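Local coordinates for probable n-acetylneuraminic acid outer membrane channel protein NANC (Escherichia coli, PDB 2WJR) that forms a monomeric beta-barrel channel in the outer membrane that lets N-acetylneuraminic acid enter the bacterium and is weakly selective for anions, at residues S139-A144 against F170-H175; P182-D187 against Y206-S211; N125-D130 against L149-N154; G82-P87 against R104-W109. The protein carries 1 engineered substitution. All coordinates share one frame; numbering follows the deposited sequence.

Contact 1 (S139-A144 against F170-H175). With OCT (N-octane), chain F.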
# COMPACT_ATOMS: atom_id res chain seq x y z
N SER A 139 18.92 -15.55 7.92
CA SER A 139 19.60 -14.28 8.13
C SER A 139 19.66 -13.46 6.84
O SER A 139 19.74 -12.25 6.91
CB SER A 139 21.01 -14.47 8.74
OG SER A 139 21.78 -15.39 7.98
N ASP A 140 19.61 -14.10 5.67
CA ASP A 140 19.74 -13.38 4.42
C ASP A 140 18.41 -12.86 3.86
O ASP A 140 18.39 -11.82 3.22
CB ASP A 140 20.37 -14.27 3.34
CG ASP A 140 21.86 -14.53 3.58
OD1 ASP A 140 22.56 -13.64 4.14
OD2 ASP A 140 22.32 -15.62 3.17
N PHE A 141 17.32 -13.59 4.10
CA PHE A 141 16.07 -13.36 3.34
C PHE A 141 14.83 -13.26 4.20
O PHE A 141 14.64 -14.03 5.14
CB PHE A 141 15.84 -14.48 2.32
CG PHE A 141 16.86 -14.52 1.22
CD1 PHE A 141 17.82 -15.53 1.18
CD2 PHE A 141 16.85 -13.58 0.21
CE1 PHE A 141 18.77 -15.57 0.16
CE2 PHE A 141 17.81 -13.62 -0.82
CZ PHE A 141 18.76 -14.61 -0.84
N THR A 142 13.95 -12.33 3.83
CA THR A 142 12.63 -12.20 4.43
C THR A 142 11.63 -12.18 3.27
O THR A 142 11.87 -11.51 2.26
CB THR A 142 12.53 -10.91 5.25
OG1 THR A 142 13.36 -11.03 6.41
CG2 THR A 142 11.07 -10.63 5.69
N PHE A 143 10.57 -12.96 3.41
CA PHE A 143 9.48 -12.98 2.45
C PHE A 143 8.28 -12.31 3.07
O PHE A 143 7.89 -12.63 4.21
CB PHE A 143 9.13 -14.42 2.05
CG PHE A 143 7.84 -14.53 1.29
CD1 PHE A 143 7.81 -14.31 -0.07
CD2 PHE A 143 6.65 -14.83 1.97
CE1 PHE A 143 6.59 -14.40 -0.77
CE2 PHE A 143 5.43 -14.92 1.27
CZ PHE A 143 5.42 -14.71 -0.09
N ALA A 144 7.66 -11.38 2.34
CA ALA A 144 6.47 -10.73 2.85
C ALA A 144 5.38 -10.74 1.80
O ALA A 144 5.65 -10.47 0.62
CB ALA A 144 6.78 -9.27 3.28
N PHE A 170 4.05 -9.41 -3.33
CA PHE A 170 5.01 -10.41 -2.85
C PHE A 170 6.38 -9.78 -2.89
O PHE A 170 6.84 -9.35 -3.94
CB PHE A 170 4.97 -11.68 -3.72
CG PHE A 170 3.61 -12.25 -3.88
CD1 PHE A 170 2.78 -11.86 -4.92
CD2 PHE A 170 3.13 -13.18 -2.97
CE1 PHE A 170 1.51 -12.39 -5.04
CE2 PHE A 170 1.87 -13.72 -3.11
CZ PHE A 170 1.06 -13.31 -4.15
N VAL A 171 7.05 -9.75 -1.73
CA VAL A 171 8.30 -9.03 -1.59
C VAL A 171 9.35 -10.00 -1.06
O VAL A 171 9.09 -10.72 -0.09
CB VAL A 171 8.18 -7.83 -0.63
CG1 VAL A 171 9.55 -7.08 -0.55
CG2 VAL A 171 7.05 -6.85 -1.03
N LEU A 172 10.50 -10.06 -1.73
CA LEU A 172 11.65 -10.80 -1.22
C LEU A 172 12.71 -9.78 -0.87
O LEU A 172 13.21 -9.06 -1.75
CB LEU A 172 12.20 -11.79 -2.25
CG LEU A 172 13.40 -12.65 -1.79
CD1 LEU A 172 13.00 -13.57 -0.64
CD2 LEU A 172 13.97 -13.48 -2.95
N GLN A 173 13.04 -9.70 0.41
CA GLN A 173 14.04 -8.78 0.91
C GLN A 173 15.32 -9.58 1.16
O GLN A 173 15.29 -10.68 1.69
CB GLN A 173 13.61 -8.16 2.25
CG GLN A 173 12.37 -7.27 2.22
CD GLN A 173 11.87 -6.96 3.63
OE1 GLN A 173 12.48 -7.37 4.63
NE2 GLN A 173 10.75 -6.25 3.72
N TYR A 174 16.44 -8.98 0.77
CA TYR A 174 17.75 -9.55 0.98
C TYR A 174 18.46 -8.66 2.00
O TYR A 174 18.68 -7.50 1.74
CB TYR A 174 18.51 -9.59 -0.34
CG TYR A 174 19.98 -9.94 -0.19
CD1 TYR A 174 20.38 -11.04 0.55
CD2 TYR A 174 20.96 -9.15 -0.78
CE1 TYR A 174 21.73 -11.37 0.69
CE2 TYR A 174 22.31 -9.47 -0.65
CZ TYR A 174 22.69 -10.57 0.09
OH TYR A 174 24.02 -10.89 0.23
N HIS A 175 18.79 -9.20 3.17
CA HIS A 175 19.47 -8.43 4.21
C HIS A 175 20.98 -8.42 3.95
O HIS A 175 21.75 -9.13 4.60
CB HIS A 175 19.13 -8.97 5.60
CG HIS A 175 17.66 -9.02 5.88
ND1 HIS A 175 16.87 -7.89 5.88
CD2 HIS A 175 16.83 -10.06 6.11
CE1 HIS A 175 15.62 -8.23 6.13
NE2 HIS A 175 15.57 -9.54 6.27
C1 OCT F . 8.35 -17.96 0.86
C2 OCT F . 7.55 -18.96 1.71
C3 OCT F . 8.47 -19.93 2.45
C4 OCT F . 9.39 -20.73 1.52
C5 OCT F . 10.87 -20.67 1.94
C6 OCT F . 11.39 -22.04 2.39
C7 OCT F . 12.72 -22.37 1.71
C8 OCT F . 13.85 -21.45 2.19

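Contact 2 (P182-D187 against Y206-S211)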
# COMPACT_ATOMS: atom_id res chain seq x y z
N PRO A 182 18.21 -4.53 -0.04
CA PRO A 182 17.63 -4.59 -1.38
C PRO A 182 16.46 -5.55 -1.41
O PRO A 182 16.42 -6.51 -0.65
CB PRO A 182 18.78 -5.12 -2.25
CG PRO A 182 20.02 -4.91 -1.43
CD PRO A 182 19.57 -5.11 -0.02
N TYR A 183 15.48 -5.28 -2.28
CA TYR A 183 14.36 -6.21 -2.44
C TYR A 183 13.83 -6.24 -3.86
O TYR A 183 14.01 -5.30 -4.64
CB TYR A 183 13.22 -5.88 -1.48
CG TYR A 183 12.58 -4.53 -1.66
CD1 TYR A 183 13.06 -3.41 -0.98
CD2 TYR A 183 11.46 -4.37 -2.47
CE1 TYR A 183 12.45 -2.16 -1.13
CE2 TYR A 183 10.84 -3.14 -2.62
CZ TYR A 183 11.33 -2.04 -1.95
OH TYR A 183 10.73 -0.81 -2.09
N ILE A 184 13.18 -7.34 -4.18
CA ILE A 184 12.42 -7.44 -5.42
C ILE A 184 10.98 -7.76 -5.06
O ILE A 184 10.71 -8.29 -3.99
CB ILE A 184 13.01 -8.51 -6.36
CG1 ILE A 184 12.99 -9.89 -5.72
CG2 ILE A 184 14.41 -8.11 -6.75
CD1 ILE A 184 13.37 -11.00 -6.68
N GLU A 185 10.07 -7.43 -5.96
CA GLU A 185 8.66 -7.50 -5.66
C GLU A 185 7.87 -7.78 -6.91
O GLU A 185 8.15 -7.24 -7.97
CB GLU A 185 8.21 -6.17 -5.02
CG GLU A 185 6.71 -6.01 -4.81
CD GLU A 185 6.34 -4.70 -4.14
OE1 GLU A 185 5.12 -4.41 -4.03
OE2 GLU A 185 7.25 -3.98 -3.71
N TYR A 186 6.89 -8.67 -6.78
CA TYR A 186 5.90 -8.88 -7.82
C TYR A 186 4.52 -8.58 -7.23
O TYR A 186 4.18 -9.07 -6.15
CB TYR A 186 5.97 -10.31 -8.39
CG TYR A 186 4.72 -10.62 -9.20
CD1 TYR A 186 4.58 -10.17 -10.51
CD2 TYR A 186 3.65 -11.32 -8.63
CE1 TYR A 186 3.42 -10.41 -11.23
CE2 TYR A 186 2.50 -11.56 -9.34
CZ TYR A 186 2.39 -11.11 -10.65
OH TYR A 186 1.23 -11.35 -11.35
N ASP A 187 3.74 -7.77 -7.94
CA ASP A 187 2.35 -7.55 -7.56
C ASP A 187 1.44 -7.92 -8.71
O ASP A 187 1.80 -7.74 -9.89
CB ASP A 187 2.08 -6.09 -7.18
CG ASP A 187 3.24 -5.46 -6.49
OD1 ASP A 187 3.51 -5.83 -5.33
OD2 ASP A 187 3.90 -4.61 -7.11
N TYR A 206 6.08 -5.20 -11.52
CA TYR A 206 7.40 -5.72 -11.23
C TYR A 206 8.21 -4.60 -10.64
O TYR A 206 8.36 -3.55 -11.24
CB TYR A 206 8.08 -6.22 -12.51
CG TYR A 206 7.22 -7.19 -13.25
CD1 TYR A 206 6.30 -6.75 -14.18
CD2 TYR A 206 7.32 -8.55 -13.00
CE1 TYR A 206 5.50 -7.63 -14.85
CE2 TYR A 206 6.50 -9.46 -13.67
CZ TYR A 206 5.60 -9.00 -14.59
OH TYR A 206 4.82 -9.90 -15.24
N ARG A 207 8.76 -4.84 -9.47
CA ARG A 207 9.38 -3.78 -8.70
C ARG A 207 10.71 -4.21 -8.13
O ARG A 207 10.90 -5.36 -7.76
CB ARG A 207 8.46 -3.38 -7.55
CG ARG A 207 7.33 -2.52 -7.95
CD ARG A 207 6.24 -2.50 -6.88
NE ARG A 207 5.08 -1.72 -7.32
CZ ARG A 207 3.99 -1.50 -6.57
NH1 ARG A 207 3.89 -2.03 -5.35
NH2 ARG A 207 2.99 -0.78 -7.04
N ILE A 208 11.60 -3.24 -8.03
CA ILE A 208 12.87 -3.43 -7.37
C ILE A 208 13.14 -2.21 -6.51
O ILE A 208 12.83 -1.08 -6.89
CB ILE A 208 14.02 -3.65 -8.38
CG1 ILE A 208 15.33 -3.97 -7.64
CG2 ILE A 208 14.16 -2.41 -9.26
CD1 ILE A 208 16.17 -5.06 -8.32
N GLY A 209 13.70 -2.46 -5.32
CA GLY A 209 13.96 -1.38 -4.40
C GLY A 209 15.01 -1.72 -3.36
O GLY A 209 15.56 -2.82 -3.33
N VAL A 210 15.26 -0.75 -2.50
CA VAL A 210 16.20 -0.93 -1.39
C VAL A 210 15.81 -0.02 -0.25
O VAL A 210 15.40 1.13 -0.46
CB VAL A 210 17.68 -0.67 -1.83
CG1 VAL A 210 17.79 0.65 -2.52
CG2 VAL A 210 18.64 -0.78 -0.65
N SER A 211 15.91 -0.55 0.95
CA SER A 211 15.62 0.20 2.15
C SER A 211 16.91 0.38 2.93
O SER A 211 17.66 -0.57 3.11
CB SER A 211 14.61 -0.54 3.02
OG SER A 211 14.31 0.22 4.16

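Contact 3 (N125-D130 against L149-N154)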
# COMPACT_ATOMS: atom_id res chain seq x y z
N ASN A 125 -15.86 7.00 -2.05
CA ASN A 125 -15.29 6.50 -0.80
C ASN A 125 -15.12 5.00 -0.91
O ASN A 125 -15.85 4.31 -1.64
CB ASN A 125 -16.18 6.85 0.37
CG ASN A 125 -16.45 8.33 0.47
OD1 ASN A 125 -15.58 9.16 0.16
ND2 ASN A 125 -17.68 8.68 0.90
N VAL A 126 -14.13 4.48 -0.18
CA VAL A 126 -13.72 3.12 -0.35
C VAL A 126 -13.50 2.39 0.98
O VAL A 126 -12.94 2.96 1.92
CB VAL A 126 -12.43 3.06 -1.17
CG1 VAL A 126 -11.83 1.64 -1.09
CG2 VAL A 126 -12.68 3.48 -2.63
N HIS A 127 -13.95 1.15 1.05
CA HIS A 127 -13.67 0.25 2.18
C HIS A 127 -12.51 -0.62 1.79
O HIS A 127 -12.59 -1.31 0.78
CB HIS A 127 -14.85 -0.66 2.46
CG HIS A 127 -16.09 0.04 2.90
ND1 HIS A 127 -16.21 0.63 4.14
CD2 HIS A 127 -17.28 0.22 2.28
CE1 HIS A 127 -17.41 1.17 4.25
NE2 HIS A 127 -18.08 0.93 3.14
N ARG A 128 -11.43 -0.61 2.57
CA ARG A 128 -10.22 -1.32 2.20
C ARG A 128 -9.68 -2.22 3.34
O ARG A 128 -9.55 -1.78 4.48
CB ARG A 128 -9.13 -0.35 1.73
CG ARG A 128 -7.82 -1.05 1.43
CD ARG A 128 -6.75 -0.12 0.98
NE ARG A 128 -5.47 -0.83 0.84
CZ ARG A 128 -4.57 -0.65 -0.12
NH1 ARG A 128 -4.75 0.23 -1.11
NH2 ARG A 128 -3.46 -1.40 -0.11
N TRP A 129 -9.40 -3.47 2.98
CA TRP A 129 -8.81 -4.45 3.89
C TRP A 129 -7.44 -4.86 3.35
O TRP A 129 -7.27 -5.11 2.14
CB TRP A 129 -9.70 -5.69 3.96
CG TRP A 129 -10.93 -5.52 4.76
CD1 TRP A 129 -12.18 -5.17 4.31
CD2 TRP A 129 -11.05 -5.71 6.17
NE1 TRP A 129 -13.06 -5.12 5.38
CE2 TRP A 129 -12.38 -5.45 6.52
CE3 TRP A 129 -10.13 -6.07 7.18
CZ2 TRP A 129 -12.83 -5.54 7.85
CZ3 TRP A 129 -10.58 -6.16 8.49
CH2 TRP A 129 -11.91 -5.91 8.81
N ASP A 130 -6.46 -4.94 4.25
CA ASP A 130 -5.17 -5.50 3.93
C ASP A 130 -4.82 -6.59 4.94
O ASP A 130 -5.06 -6.42 6.13
CB ASP A 130 -4.08 -4.42 3.95
CG ASP A 130 -4.22 -3.43 2.80
OD1 ASP A 130 -3.65 -3.67 1.72
OD2 ASP A 130 -4.84 -2.37 3.04
N LEU A 149 -8.14 -6.21 -0.41
CA LEU A 149 -9.51 -6.22 -0.99
C LEU A 149 -10.09 -4.83 -0.75
O LEU A 149 -10.13 -4.35 0.40
CB LEU A 149 -10.36 -7.29 -0.33
CG LEU A 149 -11.87 -7.29 -0.66
CD1 LEU A 149 -12.05 -7.47 -2.15
CD2 LEU A 149 -12.60 -8.42 0.13
N TYR A 150 -10.50 -4.14 -1.81
CA TYR A 150 -11.24 -2.91 -1.59
C TYR A 150 -12.49 -2.86 -2.44
O TYR A 150 -12.54 -3.45 -3.52
CB TYR A 150 -10.39 -1.66 -1.80
CG TYR A 150 -9.37 -1.70 -2.89
CD1 TYR A 150 -9.76 -1.75 -4.23
CD2 TYR A 150 -8.03 -1.62 -2.61
CE1 TYR A 150 -8.84 -1.73 -5.25
CE2 TYR A 150 -7.09 -1.61 -3.62
CZ TYR A 150 -7.50 -1.67 -4.95
OH TYR A 150 -6.57 -1.68 -5.98
N SER A 151 -13.48 -2.18 -1.91
CA SER A 151 -14.80 -2.07 -2.55
C SER A 151 -15.33 -0.67 -2.43
O SER A 151 -15.01 0.07 -1.50
CB SER A 151 -15.78 -3.04 -1.89
OG SER A 151 -15.99 -2.68 -0.54
N LYS A 152 -16.17 -0.29 -3.39
CA LYS A 152 -16.75 1.03 -3.44
C LYS A 152 -17.95 1.15 -2.55
O LYS A 152 -18.81 0.26 -2.51
CB LYS A 152 -17.20 1.35 -4.88
CG LYS A 152 -16.13 1.21 -5.92
CD LYS A 152 -15.04 2.23 -5.72
CE LYS A 152 -14.22 2.48 -6.95
NZ LYS A 152 -13.25 3.56 -6.73
N GLN A 153 -18.03 2.27 -1.84
CA GLN A 153 -19.20 2.54 -1.04
C GLN A 153 -20.36 3.06 -1.94
O GLN A 153 -21.52 2.73 -1.71
CB GLN A 153 -18.87 3.56 0.04
CG GLN A 153 -20.03 4.02 0.89
CD GLN A 153 -19.58 4.87 2.06
OE1 GLN A 153 -18.85 5.85 1.89
NE2 GLN A 153 -20.01 4.49 3.26
N ASN A 154 -20.01 3.86 -2.94
CA ASN A 154 -21.00 4.58 -3.76
C ASN A 154 -20.98 4.09 -5.21
O ASN A 154 -20.36 3.07 -5.51
CB ASN A 154 -20.76 6.08 -3.63
CG ASN A 154 -21.11 6.60 -2.26
OD1 ASN A 154 -22.10 6.18 -1.67
ND2 ASN A 154 -20.30 7.53 -1.74
O HOH W 1 -17.21 4.72 -3.90
O HOH W 2 -20.81 1.43 3.04

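Contact 4 (G82-P87 against R104-W109). With OCT (N-octane), chain G.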
# COMPACT_ATOMS: atom_id res chain seq x y z
N GLY A 82 -7.16 16.28 -5.27
CA GLY A 82 -7.37 16.76 -3.89
C GLY A 82 -6.90 15.79 -2.80
O GLY A 82 -5.98 15.00 -3.01
N THR A 83 -7.56 15.85 -1.65
CA THR A 83 -7.10 15.11 -0.46
C THR A 83 -8.06 13.97 -0.13
O THR A 83 -9.28 14.11 -0.22
CB THR A 83 -6.95 16.03 0.76
OG1 THR A 83 -6.04 17.10 0.45
CG2 THR A 83 -6.43 15.24 1.98
N ARG A 84 -7.49 12.83 0.22
CA ARG A 84 -8.26 11.65 0.59
C ARG A 84 -7.78 11.20 1.97
O ARG A 84 -6.59 11.02 2.17
CB ARG A 84 -8.02 10.55 -0.42
CG ARG A 84 -8.79 9.27 -0.18
CD ARG A 84 -8.18 8.18 -1.05
NE ARG A 84 -7.01 7.58 -0.40
CZ ARG A 84 -6.10 6.81 -0.99
NH1 ARG A 84 -5.10 6.30 -0.28
NH2 ARG A 84 -6.16 6.54 -2.29
N TYR A 85 -8.72 11.01 2.89
CA TYR A 85 -8.39 10.69 4.29
C TYR A 85 -8.75 9.23 4.56
O TYR A 85 -9.89 8.81 4.28
CB TYR A 85 -9.19 11.59 5.21
CG TYR A 85 -8.84 13.05 5.10
CD1 TYR A 85 -7.63 13.55 5.63
CD2 TYR A 85 -9.70 13.95 4.48
CE1 TYR A 85 -7.31 14.88 5.55
CE2 TYR A 85 -9.38 15.31 4.38
CZ TYR A 85 -8.18 15.76 4.93
OH TYR A 85 -7.85 17.09 4.84
N GLY A 86 -7.79 8.48 5.12
CA GLY A 86 -7.95 7.05 5.34
C GLY A 86 -7.71 6.60 6.77
O GLY A 86 -6.65 6.03 7.05
N PRO A 87 -8.65 6.90 7.68
CA PRO A 87 -8.52 6.41 9.03
C PRO A 87 -8.55 4.88 9.02
O PRO A 87 -9.22 4.27 8.16
CB PRO A 87 -9.72 7.01 9.74
CG PRO A 87 -10.72 7.28 8.66
CD PRO A 87 -9.89 7.68 7.50
N ARG A 104 -5.61 -5.08 8.53
CA ARG A 104 -5.99 -3.70 8.62
C ARG A 104 -7.30 -3.47 7.88
O ARG A 104 -7.53 -4.03 6.81
CB ARG A 104 -4.93 -2.80 8.03
CG ARG A 104 -5.16 -1.30 8.25
CD ARG A 104 -4.04 -0.53 7.63
NE ARG A 104 -4.02 -0.63 6.18
CZ ARG A 104 -3.02 -0.22 5.40
NH1 ARG A 104 -1.94 0.36 5.94
NH2 ARG A 104 -3.10 -0.37 4.09
N TYR A 105 -8.15 -2.67 8.50
CA TYR A 105 -9.29 -2.09 7.82
C TYR A 105 -9.10 -0.58 7.77
O TYR A 105 -8.84 0.07 8.80
CB TYR A 105 -10.61 -2.42 8.52
CG TYR A 105 -11.70 -1.53 7.97
CD1 TYR A 105 -12.29 -1.82 6.74
CD2 TYR A 105 -12.08 -0.37 8.64
CE1 TYR A 105 -13.28 -0.99 6.20
CE2 TYR A 105 -13.06 0.47 8.11
CZ TYR A 105 -13.65 0.15 6.89
OH TYR A 105 -14.61 0.99 6.38
N ARG A 106 -9.25 -0.03 6.56
CA ARG A 106 -9.13 1.40 6.32
C ARG A 106 -10.33 1.89 5.50
O ARG A 106 -10.74 1.21 4.55
CB ARG A 106 -7.85 1.68 5.54
CG ARG A 106 -7.50 3.18 5.34
CD ARG A 106 -6.13 3.26 4.69
NE ARG A 106 -6.21 3.37 3.23
CZ ARG A 106 -5.29 2.96 2.36
NH1 ARG A 106 -4.17 2.35 2.77
NH2 ARG A 106 -5.48 3.17 1.07
N TYR A 107 -10.86 3.04 5.89
CA TYR A 107 -11.93 3.74 5.17
C TYR A 107 -11.36 4.98 4.50
O TYR A 107 -11.01 5.94 5.19
CB TYR A 107 -13.05 4.15 6.13
CG TYR A 107 -14.21 4.90 5.48
CD1 TYR A 107 -14.99 4.28 4.51
CD2 TYR A 107 -14.52 6.20 5.85
CE1 TYR A 107 -16.06 4.95 3.91
CE2 TYR A 107 -15.60 6.88 5.26
CZ TYR A 107 -16.35 6.25 4.28
OH TYR A 107 -17.42 6.92 3.69
N ASP A 108 -11.27 4.94 3.17
CA ASP A 108 -10.74 6.01 2.36
C ASP A 108 -11.89 6.92 1.93
O ASP A 108 -12.79 6.52 1.16
CB ASP A 108 -10.03 5.44 1.14
CG ASP A 108 -8.63 4.92 1.46
OD1 ASP A 108 -8.07 5.28 2.52
OD2 ASP A 108 -8.10 4.16 0.65
N TRP A 109 -11.86 8.13 2.47
CA TRP A 109 -12.92 9.11 2.29
C TRP A 109 -12.33 10.26 1.48
O TRP A 109 -11.32 10.83 1.87
CB TRP A 109 -13.43 9.58 3.64
CG TRP A 109 -14.56 10.57 3.55
CD1 TRP A 109 -15.89 10.29 3.46
CD2 TRP A 109 -14.45 12.00 3.53
NE1 TRP A 109 -16.62 11.46 3.40
CE2 TRP A 109 -15.76 12.52 3.44
CE3 TRP A 109 -13.37 12.90 3.60
CZ2 TRP A 109 -16.02 13.89 3.42
CZ3 TRP A 109 -13.63 14.27 3.57
CH2 TRP A 109 -14.95 14.75 3.47
C1 OCT G . -19.35 4.60 6.57
C2 OCT G . -18.34 3.71 7.32
C3 OCT G . -17.27 4.54 8.05
C4 OCT G . -16.19 3.68 8.74
C5 OCT G . -15.10 4.57 9.39
C6 OCT G . -14.30 3.82 10.48
C7 OCT G . -12.92 4.44 10.77
C8 OCT G . -11.83 3.38 11.03
O HOH W 3 -6.34 7.31 2.26

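Contact 1 (S139-A144 against F170-H175)
Thr142 OG1 is gripped by two imidazoles: across the contact it lies 2.7 Å from His175 NE2, either atom being a possible donor, and it also bonds to ND1 of His136. The hydroxyl meets the His175 ring at its edge, in the ring plane. Thr142 sets OG1 beside its own backbone N (chi1 -69°) and His175 does the same with CG (chi1 -56°), which brings ring and hydroxyl together where the strand pairing ends. Here His175 N donates to Asp140 O at 2.7 Å. Further along, Thr142 with Gln173 and Ala144 with Val171 are antiparallel hydrogen-bonded pairs, each closed by two backbone bonds. Beside Thr142, the Gln173 chain runs in the same direction and its OE1 rests 3.6 Å from Thr142 CB. The other face carries Phe141, Phe143, Leu172 and Tyr174. Phe141 CE2 comes 3.9 Å from Tyr174 CD1, with the ring planes at 37°, while its CD2 packs on Leu172 CD1. Phe143 CZ touches the edge of the Phe170 ring at CD2 (4.0 Å). An n-octane chain end, C1, sits over one face of Phe143, 3.5 Å from CG, consistent with this aromatic face being turned to the lipid. Phe170 in turn stacks with Trp145. The contact lies at the periplasmic end of the hairpin formed by strands 141-152 and 164-174; strand 126-136 continues the barrel wall beyond Phe143, and strand 180-188 beyond Phe170, Leu172 and Tyr174.

Contact 2 (P182-D187 against Y206-S211)
Glu185 holds CG anti to its backbone N (chi1 172°) and Arg207 turns CG beside its own (chi1 -78°); both chains then run extended, side by side, from a hydrogen-bonded strand pair. Arg207 NH1 thus reaches Glu185 OE1 at 3.0 Å, a salt bridge with a bent N-H...O angle of 145°, the nitrogen standing above the carboxylate plane. Asp187 crosses the arginine at about a right angle and lays OD2 over one face of the guanidinium, 3.1 Å from NH1; no N-H points at it, and the attraction is one of charge alone. Arg207 NH2 has a further partner in Glu16, and Ser205 bonds to Asp187 OD2. With three acids around it, the arginine very probably stays charged. Along the same face the Tyr183 ring, turned between its backbone N and carbonyl carbon, tucks across the partner strand: Gly209 CA lies 3.8 Å from the ring centroid, over the face, in a CH-pi contact that uses the space a side chain would fill. Its hydroxyl bonds to Asp3. The opposite face is largely apolar, with Ile184 CG2 3.9 Å from Ile208 CD1 and Tyr186 CD1 3.8 Å from Tyr206 CE2. Strand 164-174 flanks segment 182-187, and the contact lies beside the seam of the barrel, where its last strand, 198-212, also pairs with the first, 2-9.

Contact 3 (N125-D130 against L149-N154)
Gln153 meets Asn125 at both ends of its side chain. CB lies 3.5 Å from Asn125 O, which also accepts Gln153 N-H; with CG anti to the backbone N (chi1 176°), the extended chain runs alongside the Asn125 side chain. At the tip OE1 receives Asn125 ND2 at 3.2 Å, nearly head-on to the Gln153 carbonyl and in the Asn125 amide plane, though the two amides are turned 68° apart. The hydroxyl of Tyr107 also bonds to OE1, while NE2 gives a hydrogen bond to a water that is 2.8 Å from His127 NE2. Asn125 OD1 bonds to Lys110 N, and His127 ND1 to the Tyr105 hydroxyl. A second water joins Asn125 O to Asn154 N. Farther into the hairpin the strands pair regularly, His127 with Ser151 and Trp129 with Leu149. On the face of Val126, Arg128 and Lys152, Tyr150 packs CB against Val126 CG1 (3.7 Å) and its ring runs beside Arg128, CE2 3.9 Å from NH1. Arg128 grips Asp130 side-on: NE meets OD2 at 2.8 Å and NH2 meets OD1, both through syn lone pairs and close to the guanidinium plane. Arg104 is a further partner of OD2. Amides and waters thus close the extracellular end of this hairpin (strands 126-136 and 141-152), whereas the flat two-bond pairing of Arg128 and Asp130 probably favours the ionised form of both.

Contact 4 (G82-P87 against R104-W109)
Tyr85 and Trp109 form an antiparallel hydrogen-bonded pair, Tyr85 N to Trp109 O and Trp109 N to Tyr85 O, both 2.8 Å, and Tyr107 N reaches Pro87 O at 3.1 Å, with the two strands running at 161°. On the face of this pair the Tyr85 and Trp109 rings meet at their edges, CD2 3.9 Å from CE3. Across from them, Asp108 is shared by two arginines. Arg106, in its own strand, grips it side-on, NE to OD1 and NH2 to OD2, both at 2.8 Å. Arg84 comes from the other strand; its chain bends at chi3 (84°) and lays one guanidinium face over the carboxylate, the planes only 18° apart. Arg84 NE is a long 3.7 Å from Asp108 OD2, which lies out of the guanidinium plane with no N-H aimed at it, and the attraction is one of charge. A water takes the N-H of Arg84 NE and donates to Asp108 OD1, tying the two together. Gly86 makes room for the acid, its CA lying 3.3 Å from Asp108 OD1. The segments belong to the hairpin of strands 82-94 and 99-110 in the wall of the KdgM-family barrel, and the arginines are consistent with the channel's weak anion selectivity. Arg84 NH2 forms a salt bridge with the sulfonate of a bound buffer molecule. The face of Tyr105 and Tyr107, probably turned to the lipid, carries n-octane: the octane's C3 lies over the centre of the Tyr107 ring, C6 is at the edge of Tyr105, and C8 approaches Pro87 O.

Overall arrangement
All four contacts pair antiparallel strands of one barrel wall. Contacts 1 and 2 are adjacent, centres about 10 Å apart, joined by backbone bonds between strands 164-174 and 180-188; contacts 3 and 4 adjoin likewise through strands 99-110 and 126-136, and the two groups lie on opposite sides of the chain's centre. Contacts 1 and 3 share strand 141-152, near its periplasmic and extracellular ends. Both are surface contacts, whereas contacts 2 and 4 are partly buried. Contact 1 relies on a threonine and histidines, contact 3 on amides and waters at its loop end, and contacts 2 and 4 on cross-strand charge networks, with arginine-acid pairs also inside contact 3.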